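Local coordinates for protein TsrE (Streptomyces laurentii, PDB 7CWW) that probably acts as a cyclase in thiopeptide antibiotic biosynthesis, forming the central nitrogen-containing ring of thiostrepton from a modified precursor peptide, at residues Q6-V11 and Q91-E96; V13-Q18 and G51-R56. All blocks are in the same frame, centred on the assembly; numbering follows the deposited sequence.

Contact 1: Q6-V11 and Q91-E96; sequences QKDLTV and QPYNHE
Asp8 carries CG anti to its backbone N (chi1 -179°), which sends the carboxylate out from its strand and brings OD2 to the CB of Tyr93; the anti CG of Tyr93 in turn leads the phenol ring away from the strand. Thr10 differs: with chi1 at 59°, OG1 lies between the backbone N and the carbonyl carbon, facing the start of 91-96. Asp8 and Thr10, two residues apart, thus both face and touch a loop that has no strand geometry of its own.

The carboxylate touches through one oxygen. Asp8 OD2 comes to 3.1 Å from Tyr93 CB and 3.4 Å from Tyr93 N, while the carboxylate plane stands nearly upright to the phenol ring, 79° away from it. The edge of that ring is set over the face of His95, with Tyr93 CD2 lying 3.7 Å above the centre of the imidazole.

Two residues further on, Thr10 meets Gln91 by both branches. The hydroxyl OG1 is 3.3 Å from Gln91 N, and the methyl CG2 rests 3.5 Å from Gln91 O. The side chain of Gln91 crosses that of Thr10 at about a right angle, then bends at chi2 and leaves the strand behind.

The clear bonds at this junction come from Arg56 and Tyr90. Arg56 NH1 makes a salt bridge to Asp8 OD2 and a hydrogen bond to Gln91 O; Tyr90 OH adds a hydrogen bond to the same carboxylate oxygen.

Leu9, between the two polar residues, turns the other way onto helix 65-78. Outer strand 5-11 of the three-stranded antiparallel sheet thus has Leu9 on a helix and Asp8 and Thr10 on loop 91-96, with Arg56 of strand 52-61 bridging strand and loop.

Contact 2: V13-Q18 and G51-R56; sequences VPWSVQ and GRPFLR
Val13 and Phe54 bring their CA atoms to 5.7 Å and Gln18 and Leu55 to 5.8 Å, so the turn entering helix 15-35 and the helix's first turn lie close along the start of strand 52-61. Such a join illustrates how a helix N terminus can be seated on a strand largely through the side chains of Trp15 and Gln18.

Trp15 and Pro53 supply the apolar half. Pro53 CB sits over the face of the indole, 3.4 Å from the centroid of its six-membered ring and only 13° off the ring normal, a CH-pi contact. Pro53 CG reaches across toward the pyrrole side, 3.5 Å from Trp15 NE1.

Gln18 supplies the polar half. Its chain is extended beyond CG (chi2 174°), which carries the amide back along the strand and leaves CD 3.6 Å from Leu55 N. NE2 lies against the peptide between Pro53 and Phe54 without bonding Phe54 N, and donates instead to Val13 O of its own segment, at 3.0 Å with an N-H...O angle of 160°. Val13 O otherwise faces another acceptor, Pro53 O. Nearer the helix, Gln18 CG and Leu55 CB pack at 3.9 Å, the two side chains lying alongside one another and running opposite ways.

Beyond the pair, Arg46 on strand 39-49 hydrogen-bonds Gln18 OE1, and this bond and the one to Val13 O together fix the amide's rotation. Leu55 also touches Tyr44 and Arg46 of that strand, and its backbone pairs with Val11 of strand 5-11; the helix start is therefore seated on the central strand of the three-stranded antiparallel sheet.

In the fold
From the N terminus the chain runs down edge strand 5-11, turns through Ser12 and enters helix 15-35. After strand 39-49 it returns along 52-61, the middle strand, where contact 2 closes a short loop onto the helix start. Helices 65-78 and 84-87 follow before the chain reaches 91-96, and contact 1 closes a longer loop that encloses the shorter one. The two meet on the central strand: Val11 N lies 2.8 Å from Leu55 O in a probable hydrogen bond, and Arg56, which ends segment 51-56, reaches into contact 1. Together they tie the first helix and a later loop to one antiparallel sheet.

Contact 1: Q6-V11 and Q91-E96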
ATOM      1  N   GLN A   6     -19.307  15.379  10.004  1.00 53.85           N
ATOM      2  CA  GLN A   6     -18.547  14.188   9.655  1.00 48.51           C
ATOM      3  C   GLN A   6     -19.396  12.942   9.897  1.00 40.88           C
ATOM      4  O   GLN A   6     -19.926  12.760  10.996  1.00 45.90           O
ATOM      5  CB  GLN A   6     -17.269  14.152  10.488  1.00 55.86           C
ATOM      6  CG  GLN A   6     -16.218  13.210   9.984  1.00 58.13           C
ATOM      7  CD  GLN A   6     -15.996  13.329   8.497  1.00 57.94           C
ATOM      8  OE1 GLN A   6     -16.345  12.423   7.743  1.00 57.93           O
ATOM      9  NE2 GLN A   6     -15.401  14.441   8.064  1.00 52.78           N
ATOM     10  N   LYS A   7     -19.560  12.103   8.875  1.00 30.81           N
ATOM     11  CA  LYS A   7     -20.275  10.840   9.012  1.00 29.71           C
ATOM     12  C   LYS A   7     -19.325   9.681   8.748  1.00 32.48           C
ATOM     13  O   LYS A   7     -18.338   9.823   8.026  1.00 34.51           O
ATOM     14  CB  LYS A   7     -21.479  10.748   8.047  1.00 31.12           C
ATOM     15  CG  LYS A   7     -22.310  12.012   7.957  1.00 37.74           C
ATOM     16  CD  LYS A   7     -23.103  12.264   9.231  1.00 42.74           C
ATOM     17  CE  LYS A   7     -23.938  13.531   9.085  1.00 47.10           C
ATOM     18  NZ  LYS A   7     -24.861  13.729  10.234  1.00 53.25           N
ATOM     19  N   ASP A   8     -19.649   8.520   9.318  1.00 31.69           N
ATOM     20  CA  ASP A   8     -18.785   7.340   9.283  1.00 31.67           C
ATOM     21  C   ASP A   8     -19.673   6.116   9.445  1.00 38.22           C
ATOM     22  O   ASP A   8     -20.326   5.955  10.481  1.00 39.49           O
ATOM     23  CB  ASP A   8     -17.711   7.410  10.392  1.00 31.16           C
ATOM     24  CG  ASP A   8     -16.759   6.201  10.395  1.00 42.20           C
ATOM     25  OD1 ASP A   8     -16.670   5.473   9.400  1.00 46.82           O
ATOM     26  OD2 ASP A   8     -16.078   5.983  11.415  1.00 54.08           O
ATOM     27  N   LEU A   9     -19.708   5.261   8.425  1.00 30.02           N
ATOM     28  CA  LEU A   9     -20.594   4.102   8.403  1.00 33.75           C
ATOM     29  C   LEU A   9     -19.747   2.878   8.107  1.00 32.04           C
ATOM     30  O   LEU A   9     -18.934   2.910   7.182  1.00 25.62           O
ATOM     31  CB  LEU A   9     -21.690   4.273   7.328  1.00 36.28           C
ATOM     32  CG  LEU A   9     -22.475   3.039   6.894  1.00 38.00           C
ATOM     33  CD1 LEU A   9     -23.155   2.435   8.123  1.00 37.49           C
ATOM     34  CD2 LEU A   9     -23.519   3.393   5.845  1.00 43.06           C
ATOM     35  N   THR A  10     -19.919   1.808   8.884  1.00 29.70           N
ATOM     36  CA  THR A  10     -19.179   0.576   8.642  1.00 30.33           C
ATOM     37  C   THR A  10     -20.166  -0.552   8.370  1.00 32.11           C
ATOM     38  O   THR A  10     -21.207  -0.662   9.030  1.00 33.12           O
ATOM     39  CB  THR A  10     -18.223   0.211   9.811  1.00 27.61           C
ATOM     40  OG1 THR A  10     -18.948   0.046  11.030  1.00 29.51           O
ATOM     41  CG2 THR A  10     -17.138   1.311  10.007  1.00 26.98           C
ATOM     42  N   VAL A  11     -19.850  -1.362   7.362  1.00 26.91           N
ATOM     43  CA  VAL A  11     -20.725  -2.427   6.897  1.00 28.40           C
ATOM     44  C   VAL A  11     -19.932  -3.720   6.928  1.00 31.79           C
ATOM     45  O   VAL A  11     -19.031  -3.918   6.098  1.00 26.51           O
ATOM     46  CB  VAL A  11     -21.263  -2.163   5.490  1.00 38.44           C
ATOM     47  CG1 VAL A  11     -22.435  -3.129   5.205  1.00 28.92           C
ATOM     48  CG2 VAL A  11     -21.658  -0.684   5.353  1.00 35.83           C
ATOM     49  N   GLN A  91     -17.573   0.291  14.030  1.00 26.81           N
ATOM     50  CA  GLN A  91     -16.144   0.118  14.253  1.00 26.07           C
ATOM     51  C   GLN A  91     -15.485   1.483  14.102  1.00 31.01           C
ATOM     52  O   GLN A  91     -15.445   2.026  12.987  1.00 32.97           O
ATOM     53  CB  GLN A  91     -15.561  -0.882  13.254  1.00 27.75           C
ATOM     54  CG  GLN A  91     -16.181  -2.286  13.374  1.00 31.44           C
ATOM     55  CD  GLN A  91     -15.878  -2.923  14.717  1.00 31.56           C
ATOM     56  OE1 GLN A  91     -14.922  -2.538  15.390  1.00 34.23           O
ATOM     57  NE2 GLN A  91     -16.676  -3.905  15.109  1.00 34.14           N
ATOM     58  N   PRO A  92     -14.987   2.078  15.181  1.00 29.39           N
ATOM     59  CA  PRO A  92     -14.642   3.507  15.150  1.00 30.62           C
ATOM     60  C   PRO A  92     -13.461   3.814  14.252  1.00 29.45           C
ATOM     61  O   PRO A  92     -12.444   3.115  14.240  1.00 31.46           O
ATOM     62  CB  PRO A  92     -14.316   3.823  16.613  1.00 36.77           C
ATOM     63  CG  PRO A  92     -15.142   2.823  17.382  1.00 43.57           C
ATOM     64  CD  PRO A  92     -15.055   1.559  16.558  1.00 35.69           C
ATOM     65  N   TYR A  93     -13.610   4.897  13.506  1.00 28.25           N
ATOM     66  CA  TYR A  93     -12.542   5.378  12.654  1.00 34.42           C
ATOM     67  C   TYR A  93     -11.297   5.717  13.463  1.00 30.63           C
ATOM     68  O   TYR A  93     -11.378   6.324  14.529  1.00 31.86           O
ATOM     69  CB  TYR A  93     -13.040   6.605  11.912  1.00 31.81           C
ATOM     70  CG  TYR A  93     -12.075   7.196  10.927  1.00 25.36           C
ATOM     71  CD1 TYR A  93     -11.628   6.467   9.823  1.00 28.93           C
ATOM     72  CD2 TYR A  93     -11.641   8.511  11.072  1.00 27.40           C
ATOM     73  CE1 TYR A  93     -10.756   7.037   8.889  1.00 28.23           C
ATOM     74  CE2 TYR A  93     -10.773   9.091  10.136  1.00 28.83           C
ATOM     75  CZ  TYR A  93     -10.338   8.344   9.054  1.00 31.92           C
ATOM     76  OH  TYR A  93      -9.484   8.922   8.136  1.00 31.25           O
ATOM     77  N   ASN A  94     -10.132   5.339  12.937  1.00 27.91           N
ATOM     78  CA  ASN A  94      -8.854   5.656  13.566  1.00 32.55           C
ATOM     79  C   ASN A  94      -8.336   6.953  12.952  1.00 33.94           C
ATOM     80  O   ASN A  94      -7.993   6.993  11.766  1.00 30.54           O
ATOM     81  CB  ASN A  94      -7.860   4.511  13.375  1.00 33.63           C
ATOM     82  CG  ASN A  94      -6.571   4.698  14.166  1.00 32.77           C
ATOM     83  OD1 ASN A  94      -6.247   5.798  14.618  1.00 32.45           O
ATOM     84  ND2 ASN A  94      -5.837   3.611  14.350  1.00 34.11           N
ATOM     85  N   HIS A  95      -8.280   8.015  13.759  1.00 30.38           N
ATOM     86  CA  HIS A  95      -7.788   9.310  13.308  1.00 29.33           C
ATOM     87  C   HIS A  95      -6.267   9.395  13.326  1.00 31.91           C
ATOM     88  O   HIS A  95      -5.710  10.435  12.957  1.00 31.21           O
ATOM     89  CB  HIS A  95      -8.359  10.435  14.184  1.00 34.04           C
ATOM     90  CG  HIS A  95      -9.847  10.578  14.103  1.00 33.01           C
ATOM     91  ND1 HIS A  95     -10.716   9.698  14.715  1.00 39.33           N
ATOM     92  CD2 HIS A  95     -10.623  11.508  13.495  1.00 37.15           C
ATOM     93  CE1 HIS A  95     -11.962  10.077  14.483  1.00 36.44           C
ATOM     94  NE2 HIS A  95     -11.932  11.173  13.748  1.00 39.56           N
ATOM     95  N   GLU A  96      -5.588   8.343  13.773  1.00 26.93           N
ATOM     96  CA  GLU A  96      -4.153   8.376  14.030  1.00 31.87           C
ATOM     97  C   GLU A  96      -3.575   7.028  13.597  1.00 32.31           C
ATOM     98  O   GLU A  96      -2.947   6.312  14.371  1.00 31.23           O
ATOM     99  CB  GLU A  96      -3.876   8.685  15.509  1.00 29.28           C
ATOM    100  CG  GLU A  96      -2.447   9.138  15.811  1.00 32.00           C
ATOM    101  CD  GLU A  96      -2.191   9.389  17.295  1.00 40.79           C
ATOM    102  OE1 GLU A  96      -2.960   8.876  18.137  1.00 38.27           O
ATOM    103  OE2 GLU A  96      -1.215  10.097  17.627  1.00 34.21           O
TER

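Contact 2: V13-Q18 and G51-R56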
ATOM      1  N   VAL A  13     -19.508  -7.125   6.173  1.00 28.56           N
ATOM      2  CA  VAL A  13     -19.898  -8.208   5.269  1.00 25.41           C
ATOM      3  C   VAL A  13     -18.651  -8.724   4.580  1.00 27.27           C
ATOM      4  O   VAL A  13     -17.598  -8.057   4.589  1.00 30.37           O
ATOM      5  CB  VAL A  13     -20.923  -7.735   4.217  1.00 27.58           C
ATOM      6  CG1 VAL A  13     -22.201  -7.262   4.890  1.00 29.36           C
ATOM      7  CG2 VAL A  13     -20.308  -6.628   3.354  1.00 25.22           C
ATOM      8  N   PRO A  14     -18.711  -9.935   3.985  1.00 29.79           N
ATOM      9  CA  PRO A  14     -17.527 -10.497   3.321  1.00 30.99           C
ATOM     10  C   PRO A  14     -16.899  -9.552   2.298  1.00 31.79           C
ATOM     11  O   PRO A  14     -17.588  -8.674   1.768  1.00 28.74           O
ATOM     12  CB  PRO A  14     -18.083 -11.757   2.638  1.00 34.11           C
ATOM     13  CG  PRO A  14     -19.228 -12.174   3.527  1.00 36.31           C
ATOM     14  CD  PRO A  14     -19.855 -10.882   3.955  1.00 33.92           C
ATOM     15  N   TRP A  15     -15.601  -9.736   2.009  1.00 27.20           N
ATOM     16  CA  TRP A  15     -14.892  -8.840   1.092  1.00 28.06           C
ATOM     17  C   TRP A  15     -15.597  -8.721  -0.255  1.00 32.04           C
ATOM     18  O   TRP A  15     -15.686  -7.627  -0.824  1.00 32.36           O
ATOM     19  CB  TRP A  15     -13.457  -9.325   0.864  1.00 27.17           C
ATOM     20  CG  TRP A  15     -12.620  -9.456   2.100  1.00 28.46           C
ATOM     21  CD1 TRP A  15     -12.201 -10.626   2.687  1.00 29.53           C
ATOM     22  CD2 TRP A  15     -12.073  -8.394   2.887  1.00 30.66           C
ATOM     23  NE1 TRP A  15     -11.444 -10.351   3.802  1.00 30.03           N
ATOM     24  CE2 TRP A  15     -11.338  -8.988   3.941  1.00 31.09           C
ATOM     25  CE3 TRP A  15     -12.135  -6.996   2.809  1.00 35.13           C
ATOM     26  CZ2 TRP A  15     -10.662  -8.231   4.907  1.00 29.61           C
ATOM     27  CZ3 TRP A  15     -11.466  -6.239   3.773  1.00 34.42           C
ATOM     28  CH2 TRP A  15     -10.738  -6.863   4.808  1.00 38.53           C
ATOM     29  N   SER A  16     -16.063  -9.841  -0.811  1.00 28.60           N
ATOM     30  CA  SER A  16     -16.664  -9.785  -2.143  1.00 34.48           C
ATOM     31  C   SER A  16     -17.969  -8.995  -2.122  1.00 38.40           C
ATOM     32  O   SER A  16     -18.284  -8.277  -3.081  1.00 33.85           O
ATOM     33  CB  SER A  16     -16.906 -11.196  -2.669  1.00 42.39           C
ATOM     34  OG  SER A  16     -17.899 -11.845  -1.888  1.00 47.41           O
ATOM     35  N   VAL A  17     -18.733  -9.112  -1.031  1.00 33.24           N
ATOM     36  CA  VAL A  17     -19.981  -8.370  -0.903  1.00 30.71           C
ATOM     37  C   VAL A  17     -19.703  -6.881  -0.716  1.00 31.31           C
ATOM     38  O   VAL A  17     -20.461  -6.036  -1.213  1.00 33.90           O
ATOM     39  CB  VAL A  17     -20.813  -8.950   0.252  1.00 32.67           C
ATOM     40  CG1 VAL A  17     -22.127  -8.181   0.424  1.00 31.01           C
ATOM     41  CG2 VAL A  17     -21.091 -10.431   0.006  1.00 35.23           C
ATOM     42  N   GLN A  18     -18.616  -6.531  -0.016  1.00 26.63           N
ATOM     43  CA  GLN A  18     -18.216  -5.127   0.066  1.00 24.74           C
ATOM     44  C   GLN A  18     -18.038  -4.535  -1.319  1.00 29.18           C
ATOM     45  O   GLN A  18     -18.412  -3.386  -1.568  1.00 31.78           O
ATOM     46  CB  GLN A  18     -16.909  -4.975   0.844  1.00 26.39           C
ATOM     47  CG  GLN A  18     -16.988  -5.411   2.305  1.00 24.83           C
ATOM     48  CD  GLN A  18     -15.627  -5.357   2.934  1.00 26.15           C
ATOM     49  OE1 GLN A  18     -14.740  -4.670   2.425  1.00 26.19           O
ATOM     50  NE2 GLN A  18     -15.439  -6.081   4.040  1.00 26.84           N
ATOM     51  N   GLY A  51     -11.821 -10.752  12.612  1.00 26.98           N
ATOM     52  CA  GLY A  51     -12.293 -11.697  11.617  1.00 25.75           C
ATOM     53  C   GLY A  51     -13.634 -11.321  11.033  1.00 30.17           C
ATOM     54  O   GLY A  51     -14.357 -12.190  10.535  1.00 29.82           O
ATOM     55  N   ARG A  52     -14.010 -10.046  11.115  1.00 23.16           N
ATOM     56  CA  ARG A  52     -15.207  -9.520  10.459  1.00 23.32           C
ATOM     57  C   ARG A  52     -14.764  -8.374   9.557  1.00 24.45           C
ATOM     58  O   ARG A  52     -14.675  -7.214   9.993  1.00 24.59           O
ATOM     59  CB  ARG A  52     -16.247  -9.067  11.476  1.00 25.66           C
ATOM     60  CG  ARG A  52     -16.940 -10.238  12.204  1.00 26.29           C
ATOM     61  CD  ARG A  52     -17.808 -11.061  11.236  1.00 27.20           C
ATOM     62  NE  ARG A  52     -18.818 -10.222  10.593  1.00 28.51           N
ATOM     63  CZ  ARG A  52     -19.999  -9.940  11.139  1.00 31.77           C
ATOM     64  NH1 ARG A  52     -20.326 -10.442  12.332  1.00 28.29           N
ATOM     65  NH2 ARG A  52     -20.854  -9.154  10.500  1.00 27.67           N
ATOM     66  N   PRO A  53     -14.446  -8.663   8.301  1.00 24.19           N
ATOM     67  CA  PRO A  53     -14.134  -7.591   7.341  1.00 25.91           C
ATOM     68  C   PRO A  53     -15.258  -6.566   7.254  1.00 29.14           C
ATOM     69  O   PRO A  53     -16.436  -6.900   7.419  1.00 26.95           O
ATOM     70  CB  PRO A  53     -13.983  -8.345   6.012  1.00 27.85           C
ATOM     71  CG  PRO A  53     -13.682  -9.768   6.397  1.00 28.75           C
ATOM     72  CD  PRO A  53     -14.396 -10.007   7.700  1.00 25.21           C
ATOM     73  N   PHE A  54     -14.902  -5.304   6.983  1.00 25.17           N
ATOM     74  CA  PHE A  54     -15.957  -4.320   6.800  1.00 23.57           C
ATOM     75  C   PHE A  54     -15.547  -3.243   5.806  1.00 29.32           C
ATOM     76  O   PHE A  54     -14.361  -2.934   5.625  1.00 23.72           O
ATOM     77  CB  PHE A  54     -16.412  -3.675   8.132  1.00 21.62           C
ATOM     78  CG  PHE A  54     -15.342  -2.883   8.857  1.00 26.11           C
ATOM     79  CD1 PHE A  54     -15.202  -1.513   8.648  1.00 25.38           C
ATOM     80  CD2 PHE A  54     -14.533  -3.495   9.810  1.00 27.50           C
ATOM     81  CE1 PHE A  54     -14.234  -0.768   9.343  1.00 24.60           C
ATOM     82  CE2 PHE A  54     -13.576  -2.766  10.510  1.00 25.84           C
ATOM     83  CZ  PHE A  54     -13.429  -1.399  10.282  1.00 24.98           C
ATOM     84  N   LEU A  55     -16.564  -2.724   5.125  1.00 28.25           N
ATOM     85  CA  LEU A  55     -16.465  -1.545   4.282  1.00 27.66           C
ATOM     86  C   LEU A  55     -16.804  -0.323   5.123  1.00 28.67           C
ATOM     87  O   LEU A  55     -17.842  -0.297   5.798  1.00 26.91           O
ATOM     88  CB  LEU A  55     -17.433  -1.654   3.104  1.00 23.58           C
ATOM     89  CG  LEU A  55     -17.563  -0.453   2.166  1.00 26.29           C
ATOM     90  CD1 LEU A  55     -16.255  -0.279   1.375  1.00 21.42           C
ATOM     91  CD2 LEU A  55     -18.755  -0.627   1.223  1.00 28.35           C
ATOM     92  N   ARG A  56     -15.919   0.664   5.108  1.00 22.10           N
ATOM     93  CA  ARG A  56     -16.132   1.929   5.808  1.00 25.89           C
ATOM     94  C   ARG A  56     -16.434   3.008   4.781  1.00 27.06           C
ATOM     95  O   ARG A  56     -15.688   3.164   3.808  1.00 26.83           O
ATOM     96  CB  ARG A  56     -14.904   2.337   6.642  1.00 26.30           C
ATOM     97  CG  ARG A  56     -15.080   3.694   7.366  1.00 24.29           C
ATOM     98  CD  ARG A  56     -13.800   4.213   8.028  1.00 22.38           C
ATOM     99  NE  ARG A  56     -13.203   3.212   8.924  1.00 26.23           N
ATOM    100  CZ  ARG A  56     -13.647   2.936  10.149  1.00 31.78           C
ATOM    101  NH1 ARG A  56     -14.696   3.579  10.658  1.00 24.92           N
ATOM    102  NH2 ARG A  56     -13.041   2.010  10.876  1.00 28.71           N
TER